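Local structure of putative sugar ABC transporter (Yersinia enterocolitica subsp. enterocolitica 8081, 5ULB) at residues 272-277 and 325-330. The protein probably serves as the periplasmic sugar-binding component of an ABC transporter, and holds a methylseleno-ribofuranose, an analogue of methylthioribose, in its pocket. Residues are numbered along the deposited sequence; the frame is centred on the assembly and turned at random.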
# COMPACT_ATOMS: atom_id res chain seq x y z
N LEU A 272 -4.63 1.88 15.70
CA LEU A 272 -3.57 1.36 16.55
C LEU A 272 -2.91 2.44 17.42
O LEU A 272 -2.73 2.25 18.58
CB LEU A 272 -2.53 0.57 15.72
CG LEU A 272 -3.03 -0.79 15.20
CD1 LEU A 272 -2.18 -1.23 14.02
CD2 LEU A 272 -2.93 -1.78 16.34
N VAL A 273 -2.59 3.58 16.77
CA VAL A 273 -2.04 4.69 17.56
C VAL A 273 -3.01 5.23 18.56
O VAL A 273 -2.64 5.54 19.69
CB VAL A 273 -1.50 5.75 16.60
CG1 VAL A 273 -1.11 7.01 17.34
CG2 VAL A 273 -0.32 5.25 15.87
N ALA A 274 -4.31 5.34 18.21
CA ALA A 274 -5.29 5.74 19.15
C ALA A 274 -5.35 4.84 20.40
O ALA A 274 -5.41 5.32 21.52
CB ALA A 274 -6.64 5.81 18.49
N LYS A 275 -5.35 3.53 20.17
CA LYS A 275 -5.35 2.58 21.30
C LYS A 275 -4.08 2.76 22.12
O LYS A 275 -4.18 2.64 23.36
CB LYS A 275 -5.48 1.17 20.75
CG LYS A 275 -6.84 0.83 20.22
CD LYS A 275 -6.96 -0.59 19.68
CE LYS A 275 -6.76 -1.67 20.71
NZ LYS A 275 -7.86 -1.81 21.57
N LYS A 276 -2.92 2.90 21.50
CA LYS A 276 -1.70 3.08 22.26
C LYS A 276 -1.78 4.33 23.13
O LYS A 276 -1.42 4.29 24.32
CB LYS A 276 -0.50 3.20 21.33
CG LYS A 276 -0.19 1.85 20.60
CD LYS A 276 0.74 2.04 19.43
CE LYS A 276 0.90 0.79 18.54
NZ LYS A 276 1.45 -0.34 19.32
N ILE A 277 -2.30 5.46 22.57
CA ILE A 277 -2.41 6.69 23.39
C ILE A 277 -3.34 6.43 24.56
O ILE A 277 -3.11 6.91 25.65
CB ILE A 277 -2.89 7.82 22.48
CG1 ILE A 277 -1.76 8.21 21.51
CG2 ILE A 277 -3.19 9.07 23.29
CD1 ILE A 277 -2.17 9.12 20.34
N SER A 325 -12.26 0.08 18.80
CA SER A 325 -12.71 0.16 20.13
C SER A 325 -14.10 0.83 20.23
O SER A 325 -14.44 1.72 19.43
CB SER A 325 -11.70 1.02 20.91
OG SER A 325 -10.46 0.40 21.02
N PRO A 326 -14.89 0.41 21.23
CA PRO A 326 -16.22 0.96 21.32
C PRO A 326 -16.29 2.45 21.58
O PRO A 326 -17.23 3.13 21.17
CB PRO A 326 -16.86 0.23 22.47
CG PRO A 326 -15.88 -0.76 22.95
CD PRO A 326 -14.69 -0.72 22.16
N TRP A 327 -15.28 3.00 22.23
CA TRP A 327 -15.23 4.45 22.50
C TRP A 327 -14.90 5.23 21.23
O TRP A 327 -14.95 6.46 21.27
CB TRP A 327 -14.26 4.81 23.66
CG TRP A 327 -12.96 4.22 23.60
CD1 TRP A 327 -12.61 3.02 24.19
CD2 TRP A 327 -11.77 4.67 22.93
NE1 TRP A 327 -11.32 2.66 23.89
CE2 TRP A 327 -10.76 3.67 23.17
CE3 TRP A 327 -11.46 5.81 22.20
CZ2 TRP A 327 -9.47 3.81 22.74
CZ3 TRP A 327 -10.14 5.97 21.72
CH2 TRP A 327 -9.15 4.99 22.01
N PHE A 328 -14.52 4.61 20.11
CA PHE A 328 -14.38 5.38 18.84
C PHE A 328 -15.70 6.01 18.49
O PHE A 328 -15.70 7.14 18.00
CB PHE A 328 -13.87 4.50 17.73
CG PHE A 328 -12.42 4.04 17.83
CD1 PHE A 328 -11.51 4.49 18.81
CD2 PHE A 328 -11.92 3.17 16.87
CE1 PHE A 328 -10.26 3.98 18.82
CE2 PHE A 328 -10.63 2.68 16.90
CZ PHE A 328 -9.80 3.09 17.90
N ALA A 329 -16.84 5.29 18.68
CA ALA A 329 -18.12 5.84 18.42
C ALA A 329 -18.40 7.04 19.31
O ALA A 329 -19.02 8.03 18.91
CB ALA A 329 -19.23 4.81 18.52
N THR A 330 -17.98 6.96 20.56
CA THR A 330 -18.19 8.08 21.48
C THR A 330 -17.45 9.29 20.97
O THR A 330 -17.96 10.40 21.04
CB THR A 330 -17.71 7.64 22.90
OG1 THR A 330 -18.31 6.36 23.16
CG2 THR A 330 -18.13 8.63 23.90
O HOH W 1 -10.07 -2.60 19.84
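Ala-274 and Lys-275, in the last turns of helix 262-278, meet Ser-325, Trp-327 and Phe-328, where the chain runs from a loop into the C-terminal helix. Of the CA atoms, those of Lys-275 and Ser-325 lie nearest each other, 7.8 Å apart. Phe-328 N bonds back to Ser-325 O, three residues earlier. Both rings reach Ala-274. Trp-327 brings its edge to the backbone, with CH2 3.8 Å from Ala-274 O. Phe-328 CE1 comes obliquely to within 4.1 Å of Ala-274 CB. Trp-327 CZ3 meets the rim of the Phe-328 ring, level with that ring. Ser-325 CB sits 3.4 Å above the indole plane, near the margin of one face. Two bends in the Lys-275 chain (chi3 64°, chi4 74°) curl NZ round toward Ser-325. A water accepts from Lys-275 NZ at 2.9 Å and donates to Ser-325 OG at 3.2 Å. Glu-280 joins the polar groups: it pairs with Lys-275, and bonds to Ser-325 OG and Trp-327 NE1. The contact packs 325-330 against helix 262-278, in one lobe of the periplasmic binding protein fold. Leu-272 and Val-273 pack on strand 102-106, while Trp-327 also touches Ile-13 of helix 11-14.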